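Local coordinates for Lin2118 protein (Listeria innocua, PDB 3OOU) that is functionally uncharacterised but probably binds specific DNA sequences as a transcription regulator, this chain being its C-terminal AraC-type helix-turn-helix domain, at residues S12-T15 against G21-L24; N60-E65 against T74-K79; Y87-F92 against E98-Y103. All coordinates share one frame; numbering follows the deposited sequence. Where two conformers were deposited one is given.

Interaction 1: S12-T15 against G21-L24; sequences SYIT and GMSL
The side chain of Met22, present as selenomethionine, reaches back to the helix that precedes it and sets its selenium against Ile14. This chain has the fold of an AraC-type domain, probably DNA-binding, in which two helix-turn-helix motifs are joined by a long helix; the contact folds the loop 21-23, which leads into helix 24-31, the first of the first motif, onto the N-terminal helix 6-17. Met22 SE lies 3.9 Å from Ile14 CG1, and the two side chains cross at about a right angle, so they meet at one point of each rather than along their lengths. The loop residue can span the gap because its chain is straight as far as SE, with CG anti to the backbone N (chi1 -169°) and chi2 also extended. It then bends at chi3 (-50°), carrying the methyl CE toward the Tyr13 ring, where the approach to CD2 is looser at 4.5 Å. A long, flexible, unbranched side chain suits this place, since the backbones are well apart: the nearest CA atoms, those of Ile14 and Met22, are 8.5 Å from each other. Ile14 is buried, and its branched side chain also packs on Phe50 and Tyr53 of the long helix 50-68. Tyr13 and Met22 both touch Leu27, and the Tyr13 ring stands edge-to-face with that of Phe31. Just after the selenomethionine, Ser23 occupies the N-cap of helix 24-31: its side chain caps a backbone N, and its own N is hydrogen-bonded to Thr26 OG1.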
loop_
_atom_site.group_PDB
_atom_site.type_symbol
_atom_site.label_atom_id
_atom_site.label_comp_id
_atom_site.label_asym_id
_atom_site.label_seq_id
_atom_site.Cartn_x
_atom_site.Cartn_y
_atom_site.Cartn_z
ATOM N N SER A 12 7.941 -8.075 -6.105
ATOM C CA SER A 12 8.713 -8.596 -4.981
ATOM C C SER A 12 9.237 -7.469 -4.085
ATOM O O SER A 12 9.216 -7.586 -2.862
ATOM C CB SER A 12 9.847 -9.496 -5.479
ATOM O OG SER A 12 9.316 -10.630 -6.154
ATOM N N TYR A 13 9.682 -6.375 -4.705
ATOM C CA TYR A 13 10.143 -5.189 -3.976
ATOM C C TYR A 13 9.080 -4.611 -3.035
ATOM O O TYR A 13 9.386 -4.235 -1.901
ATOM C CB TYR A 13 10.595 -4.105 -4.957
ATOM C CG TYR A 13 11.482 -3.046 -4.345
ATOM C CD1 TYR A 13 12.868 -3.207 -4.321
ATOM C CD2 TYR A 13 10.942 -1.879 -3.803
ATOM C CE1 TYR A 13 13.693 -2.239 -3.769
ATOM C CE2 TYR A 13 11.763 -0.895 -3.250
ATOM C CZ TYR A 13 13.138 -1.088 -3.238
ATOM O OH TYR A 13 13.965 -0.131 -2.691
ATOM N N ILE A 14 7.841 -4.536 -3.517
ATOM C CA ILE A 14 6.719 -4.069 -2.692
ATOM C C ILE A 14 6.612 -4.868 -1.389
ATOM O O ILE A 14 6.469 -4.280 -0.322
ATOM C CB ILE A 14 5.378 -4.050 -3.482
ATOM C CG1 ILE A 14 5.414 -2.948 -4.550
ATOM C CG2 ILE A 14 4.176 -3.858 -2.534
ATOM C CD1 ILE A 14 4.262 -2.974 -5.547
ATOM N N THR A 15 6.727 -6.198 -1.475
ATOM C CA THR A 15 6.637 -7.080 -0.307
ATOM C C THR A 15 7.723 -6.789 0.737
ATOM O O THR A 15 7.491 -6.903 1.943
ATOM C CB THR A 15 6.699 -8.569 -0.742
ATOM O OG1 THR A 15 5.737 -8.805 -1.779
ATOM C CG2 THR A 15 6.414 -9.501 0.427
ATOM N N GLY A 21 8.420 4.866 2.379
ATOM C CA GLY A 21 7.953 5.790 1.359
ATOM C C GLY A 21 8.275 5.186 0.006
ATOM O O GLY A 21 9.421 4.814 -0.269
HETATM N N MSE A 22 7.262 5.078 -0.837
HETATM C CA MSE A 22 7.419 4.427 -2.122
HETATM C C MSE A 22 6.494 5.058 -3.136
HETATM O O MSE A 22 5.324 5.327 -2.849
HETATM C CB MSE A 22 7.087 2.934 -1.997
HETATM C CG MSE A 22 7.469 2.121 -3.218
HETATM SE SE MSE A 22 6.965 0.278 -2.976
HETATM C CE MSE A 22 7.732 -0.035 -1.270
ATOM N N SER A 23 7.025 5.280 -4.331
ATOM C CA SER A 23 6.229 5.774 -5.442
ATOM C C SER A 23 6.860 5.282 -6.731
ATOM O O SER A 23 7.965 4.707 -6.714
ATOM C CB SER A 23 6.210 7.307 -5.439
ATOM O OG SER A 23 7.513 7.822 -5.682
ATOM N N LEU A 24 6.192 5.527 -7.853
ATOM C CA LEU A 24 6.812 5.255 -9.147
ATOM C C LEU A 24 8.148 5.979 -9.295
ATOM O O LEU A 24 9.084 5.430 -9.872
ATOM C CB LEU A 24 5.874 5.600 -10.302
ATOM C CG LEU A 24 4.668 4.669 -10.449
ATOM C CD1 LEU A 24 3.732 5.225 -11.502
ATOM C CD2 LEU A 24 5.124 3.264 -10.815
#

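Interaction 2: N60-E65 against T74-K79; sequences NYAKEE and TIIAGK
The second helix-turn-helix motif of the AraC-type domain is fastened to the long linker helix here: Ile76, on the motif's first helix 73-79, packs on Ala62 and Glu65 of helix 50-68. The two helical segments run roughly antiparallel, at 142°, with axes 9.3 Å apart at closest approach. Ala62 suits the nearest point of the backbones because its methyl lets the helices come together, and Ile76 CG2 settles over it, 4.0 Å from Ala62 O. The same isoleucine meets the aliphatic part of Glu65, whose CG lies 3.7 Å from both Ile76 CG1 and Ile76 CG2. Glu65 thus plays two roles, apolar along CB and CG, charged at the carboxylate. Its bend at chi2 (75°) swings the carboxylate off the isoleucine toward Lys79, one helical turn on from Ile76. The lysine chain is extended beyond CG and crosses Glu65 at about a right angle, bringing Lys79 NZ to 3.9 Å from Glu65 OE1, a long salt bridge. Farther back on the linker helix, the Tyr61 ring reaches the end of helix 73-79, its CE2 lying 4.2 Å from Lys79 O; its ring also meets that of Phe18. A water bridges the two charged ends, donating to Glu65 OE1 at 2.6 Å and accepting from Lys79 NZ at 3.0 Å.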
loop_
_atom_site.group_PDB
_atom_site.type_symbol
_atom_site.label_atom_id
_atom_site.label_comp_id
_atom_site.label_asym_id
_atom_site.label_seq_id
_atom_site.Cartn_x
_atom_site.Cartn_y
_atom_site.Cartn_z
ATOM N N ASN A 60 -4.415 -4.169 3.486
ATOM C CA ASN A 60 -4.512 -5.554 3.953
ATOM C C ASN A 60 -3.645 -5.818 5.175
ATOM O O ASN A 60 -4.050 -6.548 6.070
ATOM C CB ASN A 60 -4.234 -6.554 2.833
ATOM C CG ASN A 60 -5.432 -6.739 1.920
ATOM O OD1 ASN A 60 -6.565 -6.414 2.289
ATOM N ND2 ASN A 60 -5.189 -7.247 0.723
ATOM N N TYR A 61 -2.469 -5.201 5.224
ATOM C CA TYR A 61 -1.648 -5.273 6.421
ATOM C C TYR A 61 -2.320 -4.559 7.597
ATOM O O TYR A 61 -2.430 -5.119 8.690
ATOM C CB TYR A 61 -0.261 -4.674 6.175
ATOM C CG TYR A 61 0.645 -4.864 7.363
ATOM C CD1 TYR A 61 1.277 -6.086 7.559
ATOM C CD2 TYR A 61 0.853 -3.849 8.296
ATOM C CE1 TYR A 61 2.097 -6.307 8.625
ATOM C CE2 TYR A 61 1.696 -4.067 9.401
ATOM C CZ TYR A 61 2.312 -5.314 9.541
ATOM O OH TYR A 61 3.155 -5.621 10.584
ATOM N N ALA A 62 -2.768 -3.325 7.358
ATOM C CA ALA A 62 -3.357 -2.489 8.404
ATOM C C ALA A 62 -4.539 -3.172 9.065
ATOM O O ALA A 62 -4.678 -3.126 10.288
ATOM C CB ALA A 62 -3.778 -1.135 7.834
ATOM N N LYS A 63 -5.383 -3.808 8.258
ATOM C CA LYS A 63 -6.603 -4.413 8.781
ATOM C C LYS A 63 -6.310 -5.600 9.702
ATOM O O LYS A 63 -7.052 -5.839 10.652
ATOM C CB LYS A 63 -7.591 -4.756 7.662
ATOM C CG LYS A 63 -7.315 -6.015 6.877
ATOM C CD LYS A 63 -8.250 -6.085 5.680
ATOM C CE LYS A 63 -8.214 -7.439 5.002
ATOM N NZ LYS A 63 -9.011 -7.401 3.736
ATOM N N GLU A 64 -5.219 -6.319 9.437
ATOM C CA GLU A 64 -4.837 -7.400 10.328
ATOM C C GLU A 64 -4.176 -6.841 11.589
ATOM O O GLU A 64 -4.451 -7.319 12.687
ATOM C CB GLU A 64 -3.942 -8.414 9.616
ATOM C CG GLU A 64 -3.607 -9.632 10.460
ATOM C CD GLU A 64 -4.803 -10.500 10.784
ATOM O OE1 GLU A 64 -5.904 -10.253 10.249
ATOM O OE2 GLU A 64 -4.632 -11.447 11.576
ATOM N N GLU A 65 -3.339 -5.814 11.437
ATOM C CA GLU A 65 -2.662 -5.213 12.579
ATOM C C GLU A 65 -3.667 -4.613 13.577
ATOM O O GLU A 65 -3.456 -4.663 14.793
ATOM C CB GLU A 65 -1.637 -4.178 12.087
ATOM C CG GLU A 65 -0.729 -3.586 13.166
ATOM C CD GLU A 65 0.364 -4.518 13.653
ATOM O OE1 GLU A 65 0.981 -4.180 14.680
ATOM O OE2 GLU A 65 0.634 -5.567 13.026
ATOM N N THR A 74 -3.145 5.636 14.424
ATOM C CA THR A 74 -2.173 6.440 13.694
ATOM C C THR A 74 -0.824 5.724 13.643
ATOM O O THR A 74 -0.147 5.744 12.614
ATOM C CB THR A 74 -2.052 7.850 14.311
ATOM O OG1 THR A 74 -3.278 8.557 14.081
ATOM C CG2 THR A 74 -0.905 8.634 13.693
ATOM N N ILE A 75 -0.435 5.069 14.736
ATOM C CA ILE A 75 0.804 4.291 14.767
ATOM C C ILE A 75 0.717 3.122 13.775
ATOM O O ILE A 75 1.664 2.816 13.058
ATOM C CB ILE A 75 1.132 3.799 16.206
ATOM C CG1 ILE A 75 1.237 4.990 17.163
ATOM C CG2 ILE A 75 2.434 3.009 16.232
ATOM C CD1 ILE A 75 1.815 4.656 18.517
ATOM N N ILE A 76 -0.444 2.471 13.742
ATOM C CA ILE A 76 -0.644 1.342 12.816
ATOM C C ILE A 76 -0.606 1.786 11.349
ATOM O O ILE A 76 -0.011 1.105 10.501
ATOM C CB ILE A 76 -1.918 0.538 13.139
ATOM C CG1 ILE A 76 -1.698 -0.239 14.440
ATOM C CG2 ILE A 76 -2.265 -0.416 11.980
ATOM C CD1 ILE A 76 -2.954 -0.828 15.056
ATOM N N ALA A 77 -1.209 2.940 11.059
ATOM C CA ALA A 77 -1.148 3.517 9.721
ATOM C C ALA A 77 0.305 3.766 9.314
ATOM O O ALA A 77 0.699 3.475 8.182
ATOM C CB ALA A 77 -1.945 4.801 9.667
ATOM N N GLY A 78 1.100 4.263 10.258
ATOM C CA GLY A 78 2.523 4.491 10.015
ATOM C C GLY A 78 3.250 3.204 9.673
ATOM O O GLY A 78 4.043 3.160 8.724
ATOM N N LYS A 79 2.959 2.145 10.427
ATOM C CA LYS A 79 3.580 0.839 10.195
ATOM C C LYS A 79 3.153 0.235 8.863
ATOM O O LYS A 79 3.831 -0.640 8.329
ATOM C CB LYS A 79 3.232 -0.124 11.323
ATOM C CG LYS A 79 3.859 0.230 12.650
ATOM C CD LYS A 79 3.374 -0.746 13.685
ATOM C CE LYS A 79 4.172 -0.658 14.954
ATOM N NZ LYS A 79 4.069 -1.947 15.686
HETATM O O HOH W 1 1.048 -1.792 15.769
#

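Interaction 3: Y87-F92 against E98-Y103; sequences YFYRQF and ETPNRY
Phe88, buried on helix 85-96, begins the contact by bringing CE2 to 3.8 Å from Pro100 CG. This helix is the second of the second helix-turn-helix motif, the place of a recognition helix in such domains, and the segment 98-103 passes the C-terminal part of that helix and starts the last one, 100-107. Tyr89 comes next. Its CG is anti to the backbone N (chi1 -166°), which leads the ring along Thr99, the two side chains pointing the same way; Tyr89 OH ends 3.3 Å from Thr99 CG2, and Tyr89 CD1 lies near Pro100 CD. A threonine serves twice here, because its methyl faces the tyrosine while OG1 takes a weak N-cap bond from Arg102 N at 3.4 Å. Phe92, one turn on from Phe88, meets Glu98, Pro100 and Tyr103. Pro100 CB lies over one face of its ring, 4.2 Å from the centroid and only 14° off the ring normal, a CH-pi contact. At the ring edge, Phe92 CD2 meets Glu98 O at 3.2 Å, near the ring plane, so the carbonyl oxygen faces the slightly positive rim hydrogens. Farther round the rim, CE2 and CZ are turned to the face of Tyr103 in a T-shaped pair with planes at 82° and centroids 5.6 Å apart. Proline fits the first turn of helix 100-107, where no backbone N-H is needed, and its ring atoms CG and CD touch Phe88, Tyr89 and Phe92 together. Beyond the two segments, Phe92 packs on Val59 and Leu66 of helix 50-68, while Phe88 and Pro100 both rest on Leu73 of helix 73-79.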
loop_
_atom_site.group_PDB
_atom_site.type_symbol
_atom_site.label_atom_id
_atom_site.label_comp_id
_atom_site.label_asym_id
_atom_site.label_seq_id
_atom_site.Cartn_x
_atom_site.Cartn_y
_atom_site.Cartn_z
ATOM N N TYR A 87 -5.543 10.595 3.962
ATOM C CA TYR A 87 -5.374 9.668 2.845
ATOM C C TYR A 87 -5.540 8.217 3.300
ATOM O O TYR A 87 -6.268 7.455 2.665
ATOM C CB TYR A 87 -4.015 9.899 2.182
ATOM C CG TYR A 87 -3.742 9.091 0.936
ATOM C CD1 TYR A 87 -4.531 9.239 -0.210
ATOM C CD2 TYR A 87 -2.665 8.204 0.889
ATOM C CE1 TYR A 87 -4.257 8.508 -1.367
ATOM C CE2 TYR A 87 -2.385 7.470 -0.260
ATOM C CZ TYR A 87 -3.187 7.626 -1.380
ATOM O OH TYR A 87 -2.903 6.910 -2.521
ATOM N N PHE A 88 -4.891 7.845 4.406
ATOM C CA PHE A 88 -5.085 6.510 4.982
ATOM C C PHE A 88 -6.567 6.222 5.216
ATOM O O PHE A 88 -7.073 5.158 4.847
ATOM C CB PHE A 88 -4.311 6.344 6.294
ATOM C CG PHE A 88 -4.649 5.077 7.037
ATOM C CD1 PHE A 88 -4.300 3.835 6.511
ATOM C CD2 PHE A 88 -5.325 5.122 8.255
ATOM C CE1 PHE A 88 -4.608 2.656 7.188
ATOM C CE2 PHE A 88 -5.640 3.942 8.949
ATOM C CZ PHE A 88 -5.279 2.709 8.410
ATOM N N TYR A 89 -7.252 7.182 5.830
ATOM C CA TYR A 89 -8.672 7.056 6.127
ATOM C C TYR A 89 -9.487 6.748 4.864
ATOM O O TYR A 89 -10.299 5.818 4.859
ATOM C CB TYR A 89 -9.162 8.334 6.805
ATOM C CG TYR A 89 -10.515 8.222 7.454
ATOM C CD1 TYR A 89 -10.677 7.562 8.675
ATOM C CD2 TYR A 89 -11.633 8.803 6.862
ATOM C CE1 TYR A 89 -11.926 7.463 9.276
ATOM C CE2 TYR A 89 -12.885 8.713 7.455
ATOM C CZ TYR A 89 -13.024 8.041 8.657
ATOM O OH TYR A 89 -14.267 7.968 9.238
ATOM N N ARG A 90 -9.240 7.508 3.799
ATOM C CA ARG A 90 -9.923 7.298 2.514
ATOM C C ARG A 90 -9.608 5.925 1.931
ATOM O O ARG A 90 -10.503 5.193 1.492
ATOM C CB ARG A 90 -9.525 8.372 1.498
ATOM C CG ARG A 90 -10.174 9.724 1.698
ATOM C CD ARG A 90 -9.961 10.639 0.492
ATOM N NE ARG A 90 -8.553 10.967 0.254
ATOM C CZ ARG A 90 -7.881 11.937 0.873
ATOM N NH1 ARG A 90 -8.471 12.696 1.791
ATOM N NH2 ARG A 90 -6.608 12.149 0.572
ATOM N N GLN A 91 -8.326 5.573 1.945
ATOM C CA GLN A 91 -7.871 4.332 1.333
ATOM C C GLN A 91 -8.345 3.077 2.059
ATOM O O GLN A 91 -8.693 2.083 1.419
ATOM C CB GLN A 91 -6.347 4.348 1.184
ATOM C CG GLN A 91 -5.848 5.339 0.131
ATOM C CD GLN A 91 -6.431 5.076 -1.248
ATOM O OE1 GLN A 91 -6.571 3.926 -1.668
ATOM N NE2 GLN A 91 -6.782 6.145 -1.953
ATOM N N PHE A 92 -8.367 3.127 3.388
ATOM C CA PHE A 92 -8.861 2.004 4.181
ATOM C C PHE A 92 -10.343 1.771 3.878
ATOM O O PHE A 92 -10.765 0.631 3.669
ATOM C CB PHE A 92 -8.649 2.241 5.681
ATOM C CG PHE A 92 -8.811 1.001 6.517
ATOM C CD1 PHE A 92 -7.703 0.248 6.884
ATOM C CD2 PHE A 92 -10.075 0.577 6.933
ATOM C CE1 PHE A 92 -7.848 -0.910 7.659
ATOM C CE2 PHE A 92 -10.222 -0.581 7.697
ATOM C CZ PHE A 92 -9.109 -1.319 8.066
ATOM N N GLU A 98 -15.169 -0.300 5.012
ATOM C CA GLU A 98 -15.424 0.200 6.366
ATOM C C GLU A 98 -14.342 1.187 6.802
ATOM O O GLU A 98 -13.207 1.112 6.333
ATOM C CB GLU A 98 -15.469 -0.967 7.365
ATOM C CG GLU A 98 -16.518 -2.054 7.075
ATOM C CD GLU A 98 -17.933 -1.675 7.497
ATOM O OE1 GLU A 98 -18.146 -0.557 8.021
ATOM O OE2 GLU A 98 -18.844 -2.510 7.301
ATOM N N THR A 99 -14.685 2.103 7.707
ATOM C CA THR A 99 -13.667 2.946 8.344
ATOM C C THR A 99 -12.778 2.082 9.249
ATOM O O THR A 99 -13.218 1.020 9.721
ATOM C CB THR A 99 -14.291 4.069 9.191
ATOM O OG1 THR A 99 -15.025 3.487 10.270
ATOM C CG2 THR A 99 -15.214 4.949 8.345
ATOM N N PRO A 100 -11.529 2.522 9.496
ATOM C CA PRO A 100 -10.629 1.722 10.332
ATOM C C PRO A 100 -11.193 1.362 11.704
ATOM O O PRO A 100 -11.156 0.195 12.091
ATOM C CB PRO A 100 -9.392 2.609 10.482
ATOM C CG PRO A 100 -9.419 3.520 9.315
ATOM C CD PRO A 100 -10.850 3.698 8.911
ATOM N N ASN A 101 -11.721 2.333 12.441
ATOM C CA ASN A 101 -12.172 2.008 13.789
ATOM C C ASN A 101 -13.488 1.215 13.809
ATOM O O ASN A 101 -13.726 0.445 14.736
ATOM C CB ASN A 101 -12.182 3.241 14.706
ATOM C CG ASN A 101 -11.545 2.964 16.072
ATOM O OD1 ASN A 101 -10.574 2.198 16.186
ATOM N ND2 ASN A 101 -12.084 3.596 17.114
ATOM N N ARG A 102 -14.309 1.370 12.771
ATOM C CA ARG A 102 -15.499 0.532 12.578
ATOM C C ARG A 102 -15.109 -0.920 12.273
ATOM O O ARG A 102 -15.700 -1.857 12.810
ATOM C CB ARG A 102 -16.374 1.090 11.451
ATOM C CG ARG A 102 -17.730 0.413 11.282
ATOM C CD ARG A 102 -18.804 1.077 12.140
ATOM N NE ARG A 102 -20.005 0.249 12.242
ATOM C CZ ARG A 102 -20.218 -0.660 13.193
ATOM N NH1 ARG A 102 -19.313 -0.870 14.141
ATOM N NH2 ARG A 102 -21.343 -1.361 13.196
ATOM N N TYR A 103 -14.111 -1.095 11.409
ATOM C CA TYR A 103 -13.576 -2.421 11.096
ATOM C C TYR A 103 -13.069 -3.106 12.361
ATOM O O TYR A 103 -13.353 -4.283 12.600
ATOM C CB TYR A 103 -12.436 -2.300 10.077
ATOM C CG TYR A 103 -11.972 -3.619 9.502
ATOM C CD1 TYR A 103 -12.555 -4.133 8.349
ATOM C CD2 TYR A 103 -10.941 -4.345 10.106
ATOM C CE1 TYR A 103 -12.139 -5.339 7.807
ATOM C CE2 TYR A 103 -10.524 -5.563 9.582
ATOM C CZ TYR A 103 -11.124 -6.051 8.428
ATOM O OH TYR A 103 -10.714 -7.244 7.890
#

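In the fold
Interactions 2 and 3 adjoin, with centres about 10 Å apart, and tie the two helices of the second motif, 73-79 and 85-96, to helix 50-68 and to the last helix, 100-107, respectively. They meet where Ala62 CB approaches Phe88 CE1 (3.9 Å), Ala77 CB approaches Phe88 CD2 (3.7 Å) and Lys63 CD reaches Tyr103 OH (3.5 Å). Interaction 1 lies on the opposite side of the chain's centre from interaction 3, their centres about 21 Å apart, and touches neither of the others. Helix 50-68 is a partner of both regions. Two motifs joined by one long helix are the plan of AraC-type domains, consistent with a probable role in DNA binding.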